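Local coordinates for protein orotidine 5'-phosphate decarboxylase (Methanocaldococcus jannaschii, PDB 4LUI) that probably catalyses the decarboxylation of orotidine 5'-monophosphate to uridine 5'-monophosphate, the last step of de novo UMP biosynthesis, at residues Lys23-Leu28 with Tyr46-Val52; Pro182-Val188 with Asn205-Val210. All blocks are in the same frame, centred on the assembly; numbering follows the deposited sequence.

Interaction 1 of 2, residues Lys23-Leu28 with Tyr46-Val52; sequences KLMLAL and YVDAIKV
Leu24, Leu26 and Leu28 trade backbone hydrogen bonds with Asp48, Ala49 and Lys51, where strand 23-27 runs parallel to strand 49-52 at 29°. Leu24 O is gripped twice, by Asp48 N at 2.8 Å and by Ala49 N at 3.1 Å. Ala49 O takes Leu26 N, Leu26 O takes Lys51 N, and Lys51 O takes Leu28 N. One side chain joins this network: with CG anti to the carbonyl carbon (chi1 -62°), Asp48 turns OD2 onto Leu24 N at 2.8 Å, in a nearly straight bond (172°) using the anti lone pair. The same oxygen forms a salt bridge with Lys228 of helix 220-230, so a short acidic side chain suits this strand entrance.

The strands open the TIM barrel as its first beta-alpha-beta unit, with helix 33-43 as the crossover. Toward the helices, Val47 CG1 touches both Leu24 CD2 and Leu26 CB, while Leu28 CD2 lies alongside Ile50 CG2 at 4.0 Å; Val40 touches both residues, and branched aliphatic side chains suit this surface, which meets helices 33-43 and 63-72.

Inside the barrel, Met25 reaches over small Ala49, its CG and CE each 4.0 Å from Ala49 CB, and brings SD to Lys51 CB at 3.8 Å. Lys51, a predicted substrate-binding residue, bends at chi3 and chi4 to pass its CE by Ala27 CB at 4.0 Å, and its NZ forms a salt bridge with Asp79.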
ATOM      1  N   LYS B  23      10.900 -21.807  -6.798  1.00 17.29           N
ATOM      2  CA  LYS B  23      10.408 -21.948  -5.439  1.00 17.14           C
ATOM      3  C   LYS B  23       8.889 -21.757  -5.416  1.00 18.49           C
ATOM      4  O   LYS B  23       8.331 -21.075  -6.268  1.00 16.78           O
ATOM      5  CB  LYS B  23      11.090 -20.923  -4.535  1.00 17.78           C
ATOM      6  CG  LYS B  23      12.580 -21.228  -4.335  1.00 18.55           C
ATOM      7  CD  LYS B  23      13.262 -20.206  -3.447  1.00 23.78           C
ATOM      8  CE  LYS B  23      13.747 -19.014  -4.238  1.00 22.29           C
ATOM      9  NZ  LYS B  23      14.612 -18.125  -3.399  1.00 25.95           N
ATOM     10  N   LEU B  24       8.223 -22.377  -4.447  1.00 15.08           N
ATOM     11  CA  LEU B  24       6.781 -22.238  -4.314  1.00 14.35           C
ATOM     12  C   LEU B  24       6.450 -21.241  -3.209  1.00 14.34           C
ATOM     13  O   LEU B  24       6.846 -21.424  -2.056  1.00 15.06           O
ATOM     14  CB  LEU B  24       6.140 -23.597  -4.012  1.00 12.97           C
ATOM     15  CG  LEU B  24       4.648 -23.579  -3.693  1.00 13.44           C
ATOM     16  CD1 LEU B  24       3.847 -23.064  -4.888  1.00 16.60           C
ATOM     17  CD2 LEU B  24       4.187 -24.984  -3.300  1.00 16.63           C
ATOM     18  N   MET B  25       5.729 -20.183  -3.570  1.00 11.57           N
ATOM     19  CA  MET B  25       5.347 -19.146  -2.621  1.00 12.11           C
ATOM     20  C   MET B  25       3.851 -19.194  -2.421  1.00 13.11           C
ATOM     21  O   MET B  25       3.093 -19.078  -3.381  1.00 13.87           O
ATOM     22  CB  MET B  25       5.762 -17.759  -3.137  1.00 12.87           C
ATOM     23  CG  MET B  25       5.359 -16.622  -2.190  1.00 13.59           C
ATOM     24  SD  MET B  25       5.828 -15.003  -2.836  1.00 16.05           S
ATOM     25  CE  MET B  25       7.605 -15.114  -2.751  1.00 19.23           C
ATOM     26  N   LEU B  26       3.422 -19.373  -1.175  1.00 12.48           N
ATOM     27  CA  LEU B  26       1.998 -19.371  -0.860  1.00 11.53           C
ATOM     28  C   LEU B  26       1.503 -17.950  -0.628  1.00 11.29           C
ATOM     29  O   LEU B  26       2.051 -17.247   0.228  1.00 12.23           O
ATOM     30  CB  LEU B  26       1.729 -20.225   0.401  1.00 11.85           C
ATOM     31  CG  LEU B  26       0.300 -20.152   0.971  1.00 12.94           C
ATOM     32  CD1 LEU B  26      -0.714 -20.659  -0.051  1.00 16.28           C
ATOM     33  CD2 LEU B  26       0.182 -20.922   2.292  1.00 17.70           C
ATOM     34  N   ALA B  27       0.479 -17.532  -1.376  1.00 13.57           N
ATOM     35  CA  ALA B  27      -0.190 -16.264  -1.096  1.00 11.27           C
ATOM     36  C   ALA B  27      -1.247 -16.536  -0.033  1.00 12.50           C
ATOM     37  O   ALA B  27      -2.317 -17.079  -0.329  1.00 13.38           O
ATOM     38  CB  ALA B  27      -0.822 -15.658  -2.378  1.00 10.80           C
ATOM     39  N   LEU B  28      -0.943 -16.178   1.210  1.00 12.07           N
ATOM     40  CA  LEU B  28      -1.766 -16.593   2.340  1.00 13.70           C
ATOM     41  C   LEU B  28      -2.845 -15.555   2.579  1.00 17.23           C
ATOM     42  O   LEU B  28      -2.838 -14.842   3.581  1.00 16.01           O
ATOM     43  CB  LEU B  28      -0.900 -16.766   3.585  1.00 12.05           C
ATOM     44  CG  LEU B  28      -1.598 -17.312   4.834  1.00 16.01           C
ATOM     45  CD1 LEU B  28      -2.267 -18.640   4.533  1.00 23.42           C
ATOM     46  CD2 LEU B  28      -0.595 -17.457   5.959  1.00 19.38           C
ATOM     47  N   TYR B  46       6.198 -28.042   2.328  1.00 18.06           N
ATOM     48  CA  TYR B  46       6.088 -28.039   0.870  1.00 17.85           C
ATOM     49  C   TYR B  46       6.264 -26.668   0.234  1.00 22.82           C
ATOM     50  O   TYR B  46       6.604 -26.566  -0.943  1.00 28.66           O
ATOM     51  CB  TYR B  46       4.749 -28.628   0.441  1.00 20.37           C
ATOM     52  CG  TYR B  46       4.663 -30.089   0.757  1.00 22.43           C
ATOM     53  CD1 TYR B  46       5.362 -31.016  -0.000  1.00 22.81           C
ATOM     54  CD2 TYR B  46       3.916 -30.542   1.831  1.00 26.23           C
ATOM     55  CE1 TYR B  46       5.298 -32.367   0.296  1.00 24.27           C
ATOM     56  CE2 TYR B  46       3.847 -31.886   2.134  1.00 31.02           C
ATOM     57  CZ  TYR B  46       4.539 -32.793   1.364  1.00 28.93           C
ATOM     58  OH  TYR B  46       4.466 -34.132   1.665  1.00 37.12           O
ATOM     59  N   VAL B  47       6.023 -25.613   1.000  1.00 20.33           N
ATOM     60  CA  VAL B  47       6.182 -24.269   0.466  1.00 17.66           C
ATOM     61  C   VAL B  47       7.560 -23.740   0.809  1.00 20.22           C
ATOM     62  O   VAL B  47       8.154 -24.134   1.811  1.00 22.52           O
ATOM     63  CB  VAL B  47       5.092 -23.297   0.995  1.00 18.65           C
ATOM     64  CG1 VAL B  47       3.714 -23.851   0.692  1.00 20.25           C
ATOM     65  CG2 VAL B  47       5.259 -23.059   2.499  1.00 21.20           C
ATOM     66  N   ASP B  48       8.074 -22.853  -0.038  1.00 15.95           N
ATOM     67  CA  ASP B  48       9.398 -22.286   0.182  1.00 15.07           C
ATOM     68  C   ASP B  48       9.291 -20.885   0.769  1.00 14.80           C
ATOM     69  O   ASP B  48      10.233 -20.394   1.396  1.00 18.72           O
ATOM     70  CB  ASP B  48      10.183 -22.244  -1.129  1.00 17.31           C
ATOM     71  CG  ASP B  48      10.409 -23.622  -1.690  1.00 21.71           C
ATOM     72  OD1 ASP B  48      11.160 -24.398  -1.055  1.00 24.03           O
ATOM     73  OD2 ASP B  48       9.826 -23.945  -2.745  1.00 19.63           O
ATOM     74  N   ALA B  49       8.142 -20.251   0.564  1.00 15.55           N
ATOM     75  CA  ALA B  49       7.920 -18.894   1.059  1.00 15.45           C
ATOM     76  C   ALA B  49       6.449 -18.660   1.346  1.00 14.22           C
ATOM     77  O   ALA B  49       5.585 -19.314   0.768  1.00 14.85           O
ATOM     78  CB  ALA B  49       8.426 -17.855   0.050  1.00 17.23           C
ATOM     79  N   ILE B  50       6.172 -17.718   2.240  1.00 13.62           N
ATOM     80  CA  ILE B  50       4.799 -17.332   2.548  1.00 11.50           C
ATOM     81  C   ILE B  50       4.664 -15.833   2.339  1.00 11.22           C
ATOM     82  O   ILE B  50       5.473 -15.062   2.867  1.00 15.56           O
ATOM     83  CB  ILE B  50       4.429 -17.690   4.000  1.00 13.57           C
ATOM     84  CG1 ILE B  50       4.543 -19.210   4.211  1.00 18.67           C
ATOM     85  CG2 ILE B  50       3.009 -17.206   4.324  1.00 18.06           C
ATOM     86  CD1 ILE B  50       4.369 -19.652   5.630  1.00 31.08           C
ATOM     87  N   LYS B  51       3.664 -15.426   1.556  1.00 10.76           N
ATOM     88  CA  LYS B  51       3.411 -14.013   1.269  1.00 11.46           C
ATOM     89  C   LYS B  51       2.144 -13.572   2.001  1.00 11.31           C
ATOM     90  O   LYS B  51       1.078 -14.187   1.854  1.00 11.38           O
ATOM     91  CB  LYS B  51       3.271 -13.803  -0.251  1.00  9.05           C
ATOM     92  CG  LYS B  51       3.125 -12.344  -0.703  1.00 13.27           C
ATOM     93  CD  LYS B  51       3.115 -12.191  -2.239  1.00 12.72           C
ATOM     94  CE  LYS B  51       1.800 -12.656  -2.869  1.00 13.29           C
ATOM     95  NZ  LYS B  51       0.639 -11.793  -2.498  1.00 14.90           N
ATOM     96  N   VAL B  52       2.265 -12.514   2.795  1.00 13.79           N
ATOM     97  CA  VAL B  52       1.133 -12.004   3.550  1.00 13.32           C
ATOM     98  C   VAL B  52       0.848 -10.572   3.131  1.00  9.88           C
ATOM     99  O   VAL B  52       1.769  -9.813   2.795  1.00 15.06           O
ATOM    100  CB  VAL B  52       1.359 -12.070   5.071  1.00 15.28           C
ATOM    101  CG1 VAL B  52       1.462 -13.531   5.542  1.00 13.83           C
ATOM    102  CG2 VAL B  52       2.581 -11.273   5.472  1.00 17.50           C
TER

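Interaction 2 of 2, residues Pro182-Val188 with Asn205-Val210; sequences PVITPGV and NDYVIV
Strands 183-186 and 207-210 run parallel at 31° to each other, and their backbones are tied by four hydrogen bonds: Tyr207 N to Val183 O, Thr185 N to Tyr207 O, Ile209 N to Thr185 O, and Gly187 N to Ile209 O, the last 3.0 Å long and almost straight. Thr185 O also receives a CA-H...O contact from Val208 CA at 3.1 Å. At the entrance Asp206 extends the series: its chi1 of -61° swings the carboxylate back beside its own backbone N, which brings OD1 to Val183 N at 2.9 Å; the donor approaches from the anti side, 33° out of the carboxylate plane. Its other oxygen, OD2, forms a salt bridge with Lys176, so both carboxylate oxygens are engaged. Pro182, with no N-H to donate, sets its ring at the end of the strand pair, CB 3.2 Å from Asn205 O.

These are the seventh and eighth strands of the TIM barrel. On the inner face Ile184 and Tyr207 lie side by side, with Ile184 CG1 3.6 Å from Tyr207 CD1, while Val183 O sits at the ring edge near its plane. The phenol OH is hydrogen-bonded to Glu75 OE1, a polar end that suits tyrosine here. The other branch of the isoleucine, CG2, meets Ile209 CD1 at 3.6 Å, the two chains crossing at a slant.

On the outer face Gly187, with no side chain of its own, brings its CA to 3.7 Å from Val208 CB. Beyond it, Val188 CG1 meets Val210 CG2 at 4.0 Å, the side chains roughly perpendicular, and Tyr227 of helix 220-230 touches both valines. Pro186, Gly187 and Val188, where the strand gives way to loop, are predicted to bind substrate.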
ATOM      1  N   PRO B 182      15.541 -12.206 -10.207  1.00 15.37           N
ATOM      2  CA  PRO B 182      14.476 -13.156  -9.868  1.00 17.62           C
ATOM      3  C   PRO B 182      13.081 -12.552 -10.038  1.00 16.04           C
ATOM      4  O   PRO B 182      12.866 -11.369  -9.748  1.00 15.47           O
ATOM      5  CB  PRO B 182      14.739 -13.452  -8.390  1.00 18.73           C
ATOM      6  CG  PRO B 182      16.226 -13.300  -8.262  1.00 16.60           C
ATOM      7  CD  PRO B 182      16.550 -12.116  -9.138  1.00 15.46           C
ATOM      8  N   VAL B 183      12.149 -13.373 -10.512  1.00 14.43           N
ATOM      9  CA  VAL B 183      10.777 -12.953 -10.718  1.00 13.42           C
ATOM     10  C   VAL B 183       9.883 -13.792  -9.828  1.00 13.18           C
ATOM     11  O   VAL B 183      10.127 -14.998  -9.640  1.00 15.74           O
ATOM     12  CB  VAL B 183      10.352 -13.156 -12.183  1.00 17.56           C
ATOM     13  CG1 VAL B 183       8.938 -12.645 -12.401  1.00 26.45           C
ATOM     14  CG2 VAL B 183      11.304 -12.425 -13.100  1.00 20.85           C
ATOM     15  N   ILE B 184       8.873 -13.132  -9.270  1.00 13.62           N
ATOM     16  CA  ILE B 184       7.813 -13.752  -8.486  1.00 13.80           C
ATOM     17  C   ILE B 184       6.530 -13.590  -9.312  1.00 11.94           C
ATOM     18  O   ILE B 184       6.120 -12.466  -9.615  1.00 15.27           O
ATOM     19  CB  ILE B 184       7.672 -13.030  -7.147  1.00 15.36           C
ATOM     20  CG1 ILE B 184       8.974 -13.179  -6.344  1.00 18.55           C
ATOM     21  CG2 ILE B 184       6.495 -13.566  -6.364  1.00 15.62           C
ATOM     22  CD1 ILE B 184       9.140 -12.122  -5.246  1.00 18.82           C
ATOM     23  N   THR B 185       5.926 -14.705  -9.704  1.00 11.23           N
ATOM     24  CA  THR B 185       4.839 -14.675 -10.683  1.00 11.63           C
ATOM     25  C   THR B 185       3.823 -15.789 -10.398  1.00 11.30           C
ATOM     26  O   THR B 185       4.169 -16.811  -9.813  1.00 13.25           O
ATOM     27  CB  THR B 185       5.418 -14.810 -12.113  1.00 15.46           C
ATOM     28  OG1 THR B 185       4.424 -14.450 -13.080  1.00 15.30           O
ATOM     29  CG2 THR B 185       5.898 -16.227 -12.396  1.00 14.18           C
ATOM     30  N   PRO B 186       2.555 -15.604 -10.794  1.00 13.39           N
ATOM     31  CA  PRO B 186       1.621 -16.703 -10.508  1.00 15.22           C
ATOM     32  C   PRO B 186       1.966 -17.977 -11.260  1.00 16.18           C
ATOM     33  O   PRO B 186       2.319 -17.925 -12.436  1.00 15.06           O
ATOM     34  CB  PRO B 186       0.280 -16.157 -11.010  1.00 15.59           C
ATOM     35  CG  PRO B 186       0.426 -14.684 -10.898  1.00 14.31           C
ATOM     36  CD  PRO B 186       1.857 -14.404 -11.285  1.00 15.01           C
ATOM     37  N   GLY B 187       1.842 -19.117 -10.586  1.00 12.93           N
ATOM     38  CA  GLY B 187       2.173 -20.392 -11.193  1.00 14.04           C
ATOM     39  C   GLY B 187       0.939 -21.132 -11.661  1.00 16.81           C
ATOM     40  O   GLY B 187       1.033 -22.153 -12.347  1.00 19.75           O
ATOM     41  N   VAL B 188      -0.224 -20.614 -11.280  1.00 15.05           N
ATOM     42  CA  VAL B 188      -1.486 -21.200 -11.696  1.00 13.95           C
ATOM     43  C   VAL B 188      -2.422 -20.118 -12.197  1.00 15.74           C
ATOM     44  O   VAL B 188      -2.267 -18.946 -11.847  1.00 18.65           O
ATOM     45  CB  VAL B 188      -2.170 -21.986 -10.546  1.00 18.87           C
ATOM     46  CG1 VAL B 188      -1.274 -23.121 -10.080  1.00 17.60           C
ATOM     47  CG2 VAL B 188      -2.522 -21.060  -9.389  1.00 24.81           C
ATOM     48  N   ASN B 205      15.900 -19.644  -8.712  1.00 20.77           N
ATOM     49  CA  ASN B 205      15.852 -18.369  -8.010  1.00 16.48           C
ATOM     50  C   ASN B 205      14.569 -17.582  -8.228  1.00 17.97           C
ATOM     51  O   ASN B 205      14.347 -16.557  -7.580  1.00 17.44           O
ATOM     52  CB  ASN B 205      17.074 -17.532  -8.348  1.00 21.21           C
ATOM     53  CG  ASN B 205      18.340 -18.145  -7.800  1.00 23.74           C
ATOM     54  OD1 ASN B 205      18.435 -18.412  -6.598  1.00 26.27           O
ATOM     55  ND2 ASN B 205      19.294 -18.421  -8.672  1.00 22.95           N
ATOM     56  N   ASP B 206      13.712 -18.071  -9.119  1.00 16.42           N
ATOM     57  CA  ASP B 206      12.378 -17.485  -9.278  1.00 17.30           C
ATOM     58  C   ASP B 206      11.382 -18.128  -8.310  1.00 17.75           C
ATOM     59  O   ASP B 206      11.675 -19.164  -7.703  1.00 17.68           O
ATOM     60  CB  ASP B 206      11.889 -17.665 -10.718  1.00 14.46           C
ATOM     61  CG  ASP B 206      12.796 -16.982 -11.732  1.00 16.07           C
ATOM     62  OD1 ASP B 206      13.259 -15.857 -11.458  1.00 18.53           O
ATOM     63  OD2 ASP B 206      13.045 -17.573 -12.798  1.00 20.84           O
ATOM     64  N   TYR B 207      10.216 -17.504  -8.165  1.00 15.22           N
ATOM     65  CA  TYR B 207       9.136 -18.063  -7.354  1.00 15.66           C
ATOM     66  C   TYR B 207       7.860 -18.117  -8.175  1.00 15.55           C
ATOM     67  O   TYR B 207       7.569 -17.193  -8.946  1.00 13.87           O
ATOM     68  CB  TYR B 207       8.825 -17.174  -6.147  1.00 16.07           C
ATOM     69  CG  TYR B 207       9.938 -16.904  -5.161  1.00 18.56           C
ATOM     70  CD1 TYR B 207      10.981 -16.029  -5.476  1.00 17.78           C
ATOM     71  CD2 TYR B 207       9.907 -17.466  -3.889  1.00 16.94           C
ATOM     72  CE1 TYR B 207      11.985 -15.754  -4.561  1.00 20.24           C
ATOM     73  CE2 TYR B 207      10.907 -17.194  -2.962  1.00 17.68           C
ATOM     74  CZ  TYR B 207      11.937 -16.330  -3.307  1.00 20.10           C
ATOM     75  OH  TYR B 207      12.938 -16.055  -2.402  1.00 25.95           O
ATOM     76  N   VAL B 208       7.088 -19.183  -8.004  1.00 13.42           N
ATOM     77  CA  VAL B 208       5.721 -19.188  -8.503  1.00 14.49           C
ATOM     78  C   VAL B 208       4.769 -19.085  -7.320  1.00 14.02           C
ATOM     79  O   VAL B 208       4.992 -19.693  -6.267  1.00 16.68           O
ATOM     80  CB  VAL B 208       5.376 -20.434  -9.360  1.00 19.97           C
ATOM     81  CG1 VAL B 208       6.079 -20.367 -10.714  1.00 21.12           C
ATOM     82  CG2 VAL B 208       5.725 -21.726  -8.617  1.00 22.13           C
ATOM     83  N   ILE B 209       3.722 -18.295  -7.503  1.00 12.12           N
ATOM     84  CA  ILE B 209       2.740 -18.055  -6.449  1.00 13.36           C
ATOM     85  C   ILE B 209       1.523 -18.941  -6.650  1.00 15.67           C
ATOM     86  O   ILE B 209       0.989 -19.044  -7.754  1.00 14.77           O
ATOM     87  CB  ILE B 209       2.237 -16.612  -6.470  1.00 14.24           C
ATOM     88  CG1 ILE B 209       3.392 -15.616  -6.353  1.00 19.60           C
ATOM     89  CG2 ILE B 209       1.231 -16.376  -5.345  1.00 15.11           C
ATOM     90  CD1 ILE B 209       2.935 -14.185  -6.629  1.00 19.35           C
ATOM     91  N   VAL B 210       1.071 -19.560  -5.568  1.00 11.99           N
ATOM     92  CA  VAL B 210      -0.224 -20.238  -5.537  1.00 13.73           C
ATOM     93  C   VAL B 210      -0.956 -19.708  -4.318  1.00 13.23           C
ATOM     94  O   VAL B 210      -0.350 -19.519  -3.259  1.00 15.39           O
ATOM     95  CB  VAL B 210      -0.062 -21.767  -5.452  1.00 12.62           C
ATOM     96  CG1 VAL B 210      -1.414 -22.460  -5.338  1.00 14.49           C
ATOM     97  CG2 VAL B 210       0.706 -22.287  -6.672  1.00 13.33           C
TER

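Interactions 1 and 2, with centres about 9 Å apart, flank the seam where the barrel closes: strand 207-210 of interaction 2 is the sheet neighbour of strand 23-27 of interaction 1. Met25 N probably hydrogen-bonds to Val208 O across the seam at 2.8 Å. Inside the barrel Met25 CE packs on Tyr207 CD2 at 3.5 Å, so this one side chain spans both contacts; on the other face Leu26 CD1 lies 3.4 Å from Val210 O. Both contacts feed the predicted substrate site: Lys51 comes from interaction 1, Pro186-Val188 from interaction 2, and the side chains of Ile209 and Lys51 approach to about 4 Å at their nearest atoms.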